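Local atomic coordinates of arginine kinase (Cydia pomonella granulosis virus, PDB entry 6VVG), a protein that binds adenosine nucleotides in a protein kinase fold and probably acts as a viral serine/threonine protein kinase. Residues Val94-Leu99 against Leu148-Lys153; Pro71-Leu76 against Leu156-Tyr161. All blocks are in the same frame, centred on the assembly; numbering follows the deposited sequence.

Interaction 1: Val94-Leu99 against Leu148-Lys153. With AMP (adenosine monophosphate), chain C.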
ATOM      1  N   VAL A  94      16.914  -7.897 -15.006  1.00 16.04           N
ATOM      2  CA  VAL A  94      17.109  -9.253 -14.516  1.00 10.98           C
ATOM      3  C   VAL A  94      17.124 -10.290 -15.634  1.00 15.13           C
ATOM      4  O   VAL A  94      17.820 -11.304 -15.504  1.00 16.13           O
ATOM      5  CB  VAL A  94      16.047  -9.617 -13.457  1.00 21.23           C
ATOM      6  CG1 VAL A  94      16.191  -8.729 -12.223  1.00 20.13           C
ATOM      7  CG2 VAL A  94      14.649  -9.510 -14.046  1.00 17.05           C
ATOM      8  N   SER A  95      16.378 -10.081 -16.716  1.00 16.16           N
ATOM      9  CA  SER A  95      16.318 -11.089 -17.766  1.00 19.37           C
ATOM     10  C   SER A  95      15.703 -10.491 -19.020  1.00 17.50           C
ATOM     11  O   SER A  95      14.921  -9.537 -18.954  1.00 17.23           O
ATOM     12  CB  SER A  95      15.506 -12.311 -17.316  1.00 15.83           C
ATOM     13  OG  SER A  95      15.426 -13.290 -18.339  1.00 18.87           O
ATOM     14  N   ASP A  96      16.063 -11.077 -20.161  1.00 11.65           N
ATOM     15  CA  ASP A  96      15.521 -10.680 -21.452  1.00 18.99           C
ATOM     16  C   ASP A  96      14.261 -11.446 -21.832  1.00 15.84           C
ATOM     17  O   ASP A  96      13.559 -11.030 -22.760  1.00 15.84           O
ATOM     18  CB  ASP A  96      16.571 -10.887 -22.550  1.00 16.69           C
ATOM     19  CG  ASP A  96      16.937 -12.352 -22.742  1.00 21.23           C
ATOM     20  OD1 ASP A  96      17.341 -12.992 -21.752  1.00 22.40           O
ATOM     21  OD2 ASP A  96      16.819 -12.868 -23.876  1.00 18.52           O
ATOM     22  N   GLY A  97      13.957 -12.555 -21.151  1.00 15.77           N
ATOM     23  CA  GLY A  97      12.879 -13.434 -21.544  1.00 15.82           C
ATOM     24  C   GLY A  97      11.764 -13.497 -20.511  1.00 13.38           C
ATOM     25  O   GLY A  97      11.871 -12.961 -19.402  1.00 13.07           O
ATOM     26  N   ASP A  98      10.679 -14.164 -20.900  1.00  9.09           N
ATOM     27  CA  ASP A  98       9.548 -14.399 -20.014  1.00 13.18           C
ATOM     28  C   ASP A  98       8.883 -15.703 -20.429  1.00 10.61           C
ATOM     29  O   ASP A  98       9.246 -16.315 -21.437  1.00 12.54           O
ATOM     30  CB  ASP A  98       8.555 -13.232 -20.043  1.00 14.46           C
ATOM     31  CG  ASP A  98       8.048 -12.927 -21.438  1.00 14.71           C
ATOM     32  OD1 ASP A  98       7.544 -13.848 -22.113  1.00 18.38           O
ATOM     33  OD2 ASP A  98       8.147 -11.757 -21.859  1.00 17.12           O
ATOM     34  N   LEU A  99       7.894 -16.124 -19.640  1.00  7.91           N
ATOM     35  CA  LEU A  99       7.275 -17.422 -19.881  1.00 12.85           C
ATOM     36  C   LEU A  99       6.502 -17.441 -21.192  1.00 12.60           C
ATOM     37  O   LEU A  99       6.332 -18.509 -21.790  1.00 16.00           O
ATOM     38  CB  LEU A  99       6.363 -17.792 -18.711  1.00 11.36           C
ATOM     39  CG  LEU A  99       7.083 -17.924 -17.366  1.00 11.85           C
ATOM     40  CD1 LEU A  99       6.138 -18.404 -16.270  1.00 12.61           C
ATOM     41  CD2 LEU A  99       8.290 -18.860 -17.463  1.00 12.07           C
ATOM     42  N   LEU A 148       9.325 -13.072 -15.756  1.00 10.63           N
ATOM     43  CA  LEU A 148      10.571 -13.088 -16.510  1.00 12.28           C
ATOM     44  C   LEU A 148      11.353 -14.359 -16.199  1.00 16.38           C
ATOM     45  O   LEU A 148      11.383 -14.821 -15.056  1.00 12.23           O
ATOM     46  CB  LEU A 148      11.404 -11.851 -16.180  1.00  9.54           C
ATOM     47  CG  LEU A 148      10.648 -10.519 -16.125  1.00 14.37           C
ATOM     48  CD1 LEU A 148      11.610  -9.338 -15.980  1.00 22.31           C
ATOM     49  CD2 LEU A 148       9.758 -10.339 -17.355  1.00 13.85           C
ATOM     50  N   TYR A 149      11.985 -14.921 -17.230  1.00 13.03           N
ATOM     51  CA  TYR A 149      12.643 -16.220 -17.152  1.00 14.83           C
ATOM     52  C   TYR A 149      13.443 -16.420 -18.432  1.00 14.00           C
ATOM     53  O   TYR A 149      12.965 -16.090 -19.520  1.00 14.69           O
ATOM     54  CB  TYR A 149      11.607 -17.345 -16.971  1.00 16.47           C
ATOM     55  CG  TYR A 149      12.173 -18.748 -16.852  1.00 13.65           C
ATOM     56  CD1 TYR A 149      12.516 -19.478 -17.981  1.00 16.18           C
ATOM     57  CD2 TYR A 149      12.341 -19.349 -15.610  1.00 16.79           C
ATOM     58  CE1 TYR A 149      13.026 -20.759 -17.878  1.00 16.81           C
ATOM     59  CE2 TYR A 149      12.851 -20.631 -15.498  1.00 16.76           C
ATOM     60  CZ  TYR A 149      13.191 -21.331 -16.637  1.00 14.12           C
ATOM     61  OH  TYR A 149      13.696 -22.608 -16.533  1.00 19.41           O
ATOM     62  N   ASP A 150      14.664 -16.936 -18.294  1.00 20.25           N
ATOM     63  CA  ASP A 150      15.498 -17.294 -19.433  1.00 16.94           C
ATOM     64  C   ASP A 150      16.146 -18.641 -19.143  1.00 21.46           C
ATOM     65  O   ASP A 150      16.286 -19.046 -17.988  1.00 16.95           O
ATOM     66  CB  ASP A 150      16.559 -16.223 -19.720  1.00 18.76           C
ATOM     67  CG  ASP A 150      17.554 -16.073 -18.593  1.00 21.20           C
ATOM     68  OD1 ASP A 150      18.481 -16.903 -18.512  1.00 25.24           O
ATOM     69  OD2 ASP A 150      17.414 -15.120 -17.796  1.00 20.98           O
ATOM     70  N   ARG A 151      16.530 -19.345 -20.201  1.00 20.86           N
ATOM     71  CA  ARG A 151      16.999 -20.712 -20.040  1.00 31.43           C
ATOM     72  C   ARG A 151      18.448 -20.809 -19.618  1.00 29.43           C
ATOM     73  O   ARG A 151      18.975 -21.920 -19.498  1.00 32.52           O
ATOM     74  CB  ARG A 151      16.816 -21.487 -21.334  1.00 32.84           C
ATOM     75  CG  ARG A 151      17.567 -20.918 -22.613  1.00 30.48           C
ATOM     76  CD  ARG A 151      16.885 -21.589 -23.833  1.00 38.18           C
ATOM     77  NE  ARG A 151      17.678 -21.528 -25.052  1.00 55.00           N
ATOM     78  CZ  ARG A 151      17.523 -22.347 -26.084  1.00 56.55           C
ATOM     79  NH1 ARG A 151      16.594 -23.289 -26.043  1.00 43.91           N
ATOM     80  NH2 ARG A 151      18.284 -22.213 -27.164  1.00 57.02           N
ATOM     81  N   LYS A 152      19.098 -19.689 -19.347  1.00 21.81           N
ATOM     82  CA  LYS A 152      20.441 -19.718 -18.781  1.00 29.35           C
ATOM     83  C   LYS A 152      20.463 -19.494 -17.271  1.00 28.46           C
ATOM     84  O   LYS A 152      20.978 -20.329 -16.529  1.00 35.12           O
ATOM     85  CB  LYS A 152      21.286 -18.663 -19.465  1.00 27.57           C
ATOM     86  CG  LYS A 152      22.728 -18.943 -19.576  1.00 42.00           C
ATOM     87  CD  LYS A 152      23.393 -18.892 -18.231  1.00 47.81           C
ATOM     88  CE  LYS A 152      24.856 -18.484 -18.324  1.00 51.73           C
ATOM     89  NZ  LYS A 152      25.341 -18.244 -16.923  1.00 50.04           N
ATOM     90  N   LYS A 153      19.860 -18.407 -16.792  1.00 26.03           N
ATOM     91  CA  LYS A 153      19.681 -18.229 -15.349  1.00 23.37           C
ATOM     92  C   LYS A 153      18.673 -19.230 -14.781  1.00 24.72           C
ATOM     93  O   LYS A 153      18.867 -19.776 -13.685  1.00 22.62           O
ATOM     94  CB  LYS A 153      19.219 -16.797 -15.071  1.00 25.67           C
ATOM     95  CG  LYS A 153      20.300 -15.731 -15.229  1.00 37.05           C
ATOM     96  CD  LYS A 153      19.685 -14.376 -15.555  1.00 40.26           C
ATOM     97  CE  LYS A 153      20.515 -13.630 -16.589  1.00 46.47           C
ATOM     98  NZ  LYS A 153      19.797 -13.481 -17.891  1.00 24.44           N
TER
HETATM   99  P   AMP C 301       6.723  -4.190 -17.509  1.00121.40           P
HETATM  100  O1P AMP C 301       5.389  -4.584 -18.105  1.00 74.94           O
HETATM  101  O2P AMP C 301       7.358  -5.432 -16.933  1.00 73.79           O
HETATM  102  O3P AMP C 301       6.491  -3.022 -16.581  1.00 59.45           O
HETATM  103  O5' AMP C 301       7.690  -3.668 -18.663  1.00 73.39           O
HETATM  104  C5' AMP C 301       7.465  -4.018 -20.019  1.00 54.83           C
HETATM  105  C4' AMP C 301       8.435  -5.072 -20.497  1.00 48.32           C
HETATM  106  O4' AMP C 301       9.802  -4.636 -20.259  1.00 53.55           O
HETATM  107  C3' AMP C 301       8.362  -6.423 -19.802  1.00 61.86           C
HETATM  108  O3' AMP C 301       7.294  -7.231 -20.268  1.00 66.65           O
HETATM  109  C2' AMP C 301       9.739  -6.999 -20.092  1.00 52.76           C
HETATM  110  O2' AMP C 301       9.825  -7.447 -21.437  1.00 56.30           O
HETATM  111  C1' AMP C 301      10.609  -5.752 -19.932  1.00 52.98           C
HETATM  112  N9  AMP C 301      11.063  -5.600 -18.538  1.00 51.79           N
HETATM  113  C8  AMP C 301      10.328  -5.041 -17.573  1.00 43.61           C
HETATM  114  N7  AMP C 301      11.033  -5.080 -16.442  1.00 40.33           N
HETATM  115  C5  AMP C 301      12.207  -5.670 -16.709  1.00 38.71           C
HETATM  116  C6  AMP C 301      13.286  -5.956 -15.907  1.00 43.85           C
HETATM  117  N6  AMP C 301      13.549  -5.730 -14.500  1.00 28.12           N
HETATM  118  N1  AMP C 301      14.352  -6.557 -16.413  1.00 24.94           N
HETATM  119  C2  AMP C 301      14.373  -6.888 -17.727  1.00 24.63           C
HETATM  120  N3  AMP C 301      13.312  -6.608 -18.521  1.00 36.45           N
HETATM  121  C4  AMP C 301      12.229  -5.997 -18.003  1.00 40.36           C
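The hinge of the protein kinase fold, where the chain leaves strand 87-92 for the C-lobe, meets the floor of the nucleotide pocket here, and the contact joins V94 to L148 and S95 to D150. V94 N donates to N1 of the AMP adenine at 3.2 Å with an N-H...N angle of 164°, the purine-to-hinge bond expected of this family. V94 CG2 packs on L148 CD1 at 3.6 Å, the two side chains crossing at about a right angle. L148 CD1 in turn lies 3.8 Å from AMP C6, so this leucine branch touches both hinge and base.

Further along, D98 and L148 form a single backbone bridge, their CA atoms 3.9 Å apart, and next to it Y149 N donates to G97 O at 2.9 Å. Beyond it L99 CD2 rests against Y149 CB and CG, while the Y149 ring meets F102 edge-to-face.

The polar centre is D150. S95 OG, anti to the backbone N (chi1 179°), reaches the anti lone pair of D150 OD2 at 2.8 Å and also accepts from G97 N, forming an ST turn. K153 NZ bridges to D150 OD2 at 2.9 Å from above the carboxylate plane. The other oxygen, D150 OD1, receives K152 N and K153 N, the latter at 2.7 Å, as an Asx turn and Asx motif. With two donors on each oxygen, the carboxylate is fixed in rotation, and the lysine and the peptide N-H groups would probably favour its ionised form, an effect that the neighbouring D96 carboxylate would weakly oppose; S95, using its hydroxyl as both donor and acceptor, ties the hinge to the 148-153 turn.

Interaction 2: Pro71-Leu76 against Leu156-Tyr161. With AMP (adenosine monophosphate), chain C.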
ATOM      1  N   PRO A  71      14.510 -13.147  -3.684  1.00 16.90           N
ATOM      2  CA  PRO A  71      15.251 -13.239  -4.956  1.00 18.94           C
ATOM      3  C   PRO A  71      14.363 -13.301  -6.193  1.00 19.05           C
ATOM      4  O   PRO A  71      14.885 -13.158  -7.306  1.00 18.13           O
ATOM      5  CB  PRO A  71      16.075 -14.526  -4.806  1.00 20.45           C
ATOM      6  CG  PRO A  71      15.411 -15.312  -3.714  1.00 28.77           C
ATOM      7  CD  PRO A  71      14.723 -14.323  -2.813  1.00 22.39           C
ATOM      8  N   ASN A  72      13.056 -13.504  -6.046  1.00 13.47           N
ATOM      9  CA  ASN A  72      12.166 -13.648  -7.190  1.00 17.35           C
ATOM     10  C   ASN A  72      11.377 -12.377  -7.497  1.00 18.67           C
ATOM     11  O   ASN A  72      10.498 -12.399  -8.364  1.00 13.21           O
ATOM     12  CB  ASN A  72      11.215 -14.822  -6.958  1.00 14.29           C
ATOM     13  CG  ASN A  72      11.954 -16.121  -6.699  1.00 16.15           C
ATOM     14  OD1 ASN A  72      11.916 -16.664  -5.595  1.00 19.37           O
ATOM     15  ND2 ASN A  72      12.643 -16.619  -7.720  1.00 15.52           N
ATOM     16  N   PHE A  73      11.675 -11.278  -6.811  1.00 14.50           N
ATOM     17  CA  PHE A  73      11.142  -9.961  -7.123  1.00 14.20           C
ATOM     18  C   PHE A  73      12.293  -9.058  -7.554  1.00 14.26           C
ATOM     19  O   PHE A  73      13.464  -9.443  -7.500  1.00 18.82           O
ATOM     20  CB  PHE A  73      10.381  -9.385  -5.925  1.00 13.55           C
ATOM     21  CG  PHE A  73       9.079 -10.091  -5.650  1.00 14.32           C
ATOM     22  CD1 PHE A  73       9.040 -11.205  -4.829  1.00 13.21           C
ATOM     23  CD2 PHE A  73       7.899  -9.651  -6.228  1.00 16.48           C
ATOM     24  CE1 PHE A  73       7.849 -11.861  -4.577  1.00 11.88           C
ATOM     25  CE2 PHE A  73       6.701 -10.304  -5.979  1.00 13.11           C
ATOM     26  CZ  PHE A  73       6.678 -11.412  -5.155  1.00 12.90           C
ATOM     27  N   ILE A  74      11.953  -7.854  -8.007  1.00  9.23           N
ATOM     28  CA  ILE A  74      12.897  -6.965  -8.678  1.00 18.97           C
ATOM     29  C   ILE A  74      13.219  -5.797  -7.756  1.00 16.00           C
ATOM     30  O   ILE A  74      12.312  -5.105  -7.275  1.00 12.44           O
ATOM     31  CB  ILE A  74      12.339  -6.483 -10.028  1.00 12.55           C
ATOM     32  CG1 ILE A  74      11.968  -7.703 -10.882  1.00 16.60           C
ATOM     33  CG2 ILE A  74      13.340  -5.602 -10.735  1.00 15.36           C
ATOM     34  CD1 ILE A  74      11.693  -7.415 -12.338  1.00 22.33           C
ATOM     35  N   LYS A  75      14.509  -5.576  -7.514  1.00 13.96           N
ATOM     36  CA  LYS A  75      14.927  -4.526  -6.597  1.00 13.85           C
ATOM     37  C   LYS A  75      14.725  -3.150  -7.227  1.00 13.15           C
ATOM     38  O   LYS A  75      15.037  -2.932  -8.402  1.00 13.52           O
ATOM     39  CB  LYS A  75      16.399  -4.691  -6.212  1.00 18.19           C
ATOM     40  CG  LYS A  75      16.913  -6.120  -6.112  1.00 34.84           C
ATOM     41  CD  LYS A  75      16.429  -6.816  -4.853  1.00 36.98           C
ATOM     42  CE  LYS A  75      16.822  -8.292  -4.862  1.00 25.71           C
ATOM     43  NZ  LYS A  75      16.711  -8.931  -6.212  1.00 39.85           N
ATOM     44  N   LEU A  76      14.213  -2.215  -6.432  1.00 17.13           N
ATOM     45  CA  LEU A  76      14.036  -0.830  -6.851  1.00 11.56           C
ATOM     46  C   LEU A  76      15.199   0.000  -6.319  1.00 16.95           C
ATOM     47  O   LEU A  76      15.414   0.068  -5.106  1.00 15.33           O
ATOM     48  CB  LEU A  76      12.710  -0.270  -6.343  1.00 11.29           C
ATOM     49  CG  LEU A  76      12.398   1.171  -6.748  1.00 17.64           C
ATOM     50  CD1 LEU A  76      12.035   1.229  -8.225  1.00 15.72           C
ATOM     51  CD2 LEU A  76      11.281   1.752  -5.893  1.00 19.38           C
ATOM     52  N   LEU A 156      13.171 -17.236 -11.955  1.00 16.31           N
ATOM     53  CA  LEU A 156      11.875 -16.615 -12.171  1.00 14.27           C
ATOM     54  C   LEU A 156      11.812 -15.288 -11.430  1.00 15.48           C
ATOM     55  O   LEU A 156      12.082 -15.227 -10.226  1.00 18.48           O
ATOM     56  CB  LEU A 156      10.751 -17.538 -11.696  1.00 16.89           C
ATOM     57  CG  LEU A 156       9.317 -17.056 -11.920  1.00 15.69           C
ATOM     58  CD1 LEU A 156       8.951 -17.164 -13.394  1.00 14.92           C
ATOM     59  CD2 LEU A 156       8.344 -17.852 -11.064  1.00 14.80           C
ATOM     60  N   PHE A 157      11.457 -14.228 -12.151  1.00  9.74           N
ATOM     61  CA  PHE A 157      11.235 -12.913 -11.564  1.00 16.94           C
ATOM     62  C   PHE A 157       9.797 -12.488 -11.824  1.00 11.64           C
ATOM     63  O   PHE A 157       9.379 -12.395 -12.982  1.00 11.90           O
ATOM     64  CB  PHE A 157      12.197 -11.866 -12.137  1.00 14.11           C
ATOM     65  CG  PHE A 157      13.643 -12.237 -12.020  1.00 13.23           C
ATOM     66  CD1 PHE A 157      14.250 -13.006 -12.993  1.00 16.31           C
ATOM     67  CD2 PHE A 157      14.399 -11.813 -10.938  1.00 21.81           C
ATOM     68  CE1 PHE A 157      15.583 -13.354 -12.892  1.00 19.76           C
ATOM     69  CE2 PHE A 157      15.735 -12.158 -10.830  1.00 19.04           C
ATOM     70  CZ  PHE A 157      16.326 -12.930 -11.807  1.00 15.35           C
ATOM     71  N   VAL A 158       9.052 -12.230 -10.750  1.00  5.84           N
ATOM     72  CA  VAL A 158       7.753 -11.571 -10.844  1.00  7.49           C
ATOM     73  C   VAL A 158       7.987 -10.081 -11.050  1.00  7.39           C
ATOM     74  O   VAL A 158       8.808  -9.474 -10.353  1.00 14.22           O
ATOM     75  CB  VAL A 158       6.921 -11.829  -9.578  1.00 10.54           C
ATOM     76  CG1 VAL A 158       5.498 -11.322  -9.758  1.00  9.91           C
ATOM     77  CG2 VAL A 158       6.935 -13.311  -9.224  1.00 14.44           C
ATOM     78  N   CYS A 159       7.266  -9.483 -11.997  1.00 12.51           N
ATOM     79  CA  CYS A 159       7.470  -8.078 -12.319  1.00  9.64           C
ATOM     80  C   CYS A 159       6.136  -7.380 -12.560  1.00 13.64           C
ATOM     81  O   CYS A 159       5.070  -8.000 -12.575  1.00 13.89           O
ATOM     82  CB  CYS A 159       8.384  -7.914 -13.543  1.00 14.09           C
ATOM     83  SG  CYS A 159       7.572  -8.167 -15.147  1.00 23.84           S
ATOM     84  N   ASP A 160       6.225  -6.060 -12.745  1.00 12.52           N
ATOM     85  CA  ASP A 160       5.084  -5.178 -13.007  1.00 11.38           C
ATOM     86  C   ASP A 160       4.052  -5.231 -11.874  1.00 12.16           C
ATOM     87  O   ASP A 160       2.980  -5.828 -11.985  1.00 12.71           O
ATOM     88  CB  ASP A 160       4.410  -5.480 -14.349  1.00 17.79           C
ATOM     89  CG  ASP A 160       3.525  -4.326 -14.815  1.00 25.42           C
ATOM     90  OD1 ASP A 160       3.245  -3.429 -13.988  1.00 20.79           O
ATOM     91  OD2 ASP A 160       3.114  -4.303 -15.993  1.00 28.45           O
ATOM     92  N   TYR A 161       4.427  -4.622 -10.756  1.00 12.52           N
ATOM     93  CA  TYR A 161       3.533  -4.468  -9.614  1.00 10.77           C
ATOM     94  C   TYR A 161       2.578  -3.278  -9.756  1.00 13.46           C
ATOM     95  O   TYR A 161       2.016  -2.822  -8.753  1.00  9.95           O
ATOM     96  CB  TYR A 161       4.370  -4.347  -8.339  1.00 10.67           C
ATOM     97  CG  TYR A 161       5.624  -5.210  -8.380  1.00  8.20           C
ATOM     98  CD1 TYR A 161       5.578  -6.516  -8.856  1.00 10.76           C
ATOM     99  CD2 TYR A 161       6.852  -4.713  -7.959  1.00  8.28           C
ATOM    100  CE1 TYR A 161       6.714  -7.301  -8.908  1.00 15.09           C
ATOM    101  CE2 TYR A 161       7.991  -5.493  -8.001  1.00 10.86           C
ATOM    102  CZ  TYR A 161       7.916  -6.788  -8.478  1.00 14.39           C
ATOM    103  OH  TYR A 161       9.044  -7.569  -8.530  1.00 12.04           O
TER
HETATM  104  P   AMP C 301       6.723  -4.190 -17.509  1.00121.40           P
HETATM  105  O1P AMP C 301       5.389  -4.584 -18.105  1.00 74.94           O
HETATM  106  O2P AMP C 301       7.358  -5.432 -16.933  1.00 73.79           O
HETATM  107  O3P AMP C 301       6.491  -3.022 -16.581  1.00 59.45           O
HETATM  108  O5' AMP C 301       7.690  -3.668 -18.663  1.00 73.39           O
HETATM  109  C5' AMP C 301       7.465  -4.018 -20.019  1.00 54.83           C
HETATM  110  C4' AMP C 301       8.435  -5.072 -20.497  1.00 48.32           C
HETATM  111  O4' AMP C 301       9.802  -4.636 -20.259  1.00 53.55           O
HETATM  112  C3' AMP C 301       8.362  -6.423 -19.802  1.00 61.86           C
HETATM  113  O3' AMP C 301       7.294  -7.231 -20.268  1.00 66.65           O
HETATM  114  C2' AMP C 301       9.739  -6.999 -20.092  1.00 52.76           C
HETATM  115  O2' AMP C 301       9.825  -7.447 -21.437  1.00 56.30           O
HETATM  116  C1' AMP C 301      10.609  -5.752 -19.932  1.00 52.98           C
HETATM  117  N9  AMP C 301      11.063  -5.600 -18.538  1.00 51.79           N
HETATM  118  C8  AMP C 301      10.328  -5.041 -17.573  1.00 43.61           C
HETATM  119  N7  AMP C 301      11.033  -5.080 -16.442  1.00 40.33           N
HETATM  120  C5  AMP C 301      12.207  -5.670 -16.709  1.00 38.71           C
HETATM  121  C6  AMP C 301      13.286  -5.956 -15.907  1.00 43.85           C
HETATM  122  N6  AMP C 301      13.549  -5.730 -14.500  1.00 28.12           N
HETATM  123  N1  AMP C 301      14.352  -6.557 -16.413  1.00 24.94           N
HETATM  124  C2  AMP C 301      14.373  -6.888 -17.727  1.00 24.63           C
HETATM  125  N3  AMP C 301      13.312  -6.608 -18.521  1.00 36.45           N
HETATM  126  C4  AMP C 301      12.229  -5.997 -18.003  1.00 40.36           C
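N72 grips the chain at L156 and V158 with both its side chain and its backbone. Its ND2 donates to L156 O at 2.9 Å (N-H...O 163°), in the carbonyl plane and nearly in the plane of its own amide, so both flat groups are suitably turned for the bond. N72 O accepts from V158 N at 2.8 Å, and F157 CA approaches the same oxygen. The third bond runs from I74 N to Y161 OH at 3.0 Å. That hydroxyl donates in turn to V158 O, 2.6 Å from Y161 OH, and thus links the two segments through one atom.

Y161 OH also lies at the edge of the F73 ring, near its plane, with F73 CD2 3.6 Å from Y161 CZ; the ring planes stand at 56°. F73 CE2 reaches V158 CB, the two side chains lying side by side and pointing the same way. In kinase terms, Y161 takes the place of phenylalanine in the DFG motif, its ring packed against helix 59-66, the αC helix of the family, where it meets H64 and V63. The aspartate of that motif, D160, brings OD2 to 3.1 Å from AMP O1P.

I74 faces the nucleotide: its CG1 stands anti to the carbonyl carbon, and the chain runs on extended (chi2 -167°), which carries CD1 to 3.3 Å from AMP N6 and 3.6 Å from C159 CB. Behind these residues, H64 ND1 bonds I74 O, H139 NE2 bonds C159 O, and A128 and T124 of helix 115-133 back N72.

From the N terminus the chain passes 71-76, just after helix 59-66, runs through strands 76-82 and 87-92, and enters 94-99, the hinge. It then makes helix 115-133 and returns at 148-153, where interaction 1 closes its loop; a few residues later 156-161 closes interaction 2, so the first loop is nested within the second. The two contacts lie about 12 Å apart, centre to centre, and touch: L148 N probably donates to F157 O across the hairpin of strands 147-148 and 157-158, and V94 CG2 packs on F157 CG. Both reach AMP, joining N-lobe segments and hinge to this C-lobe hairpin.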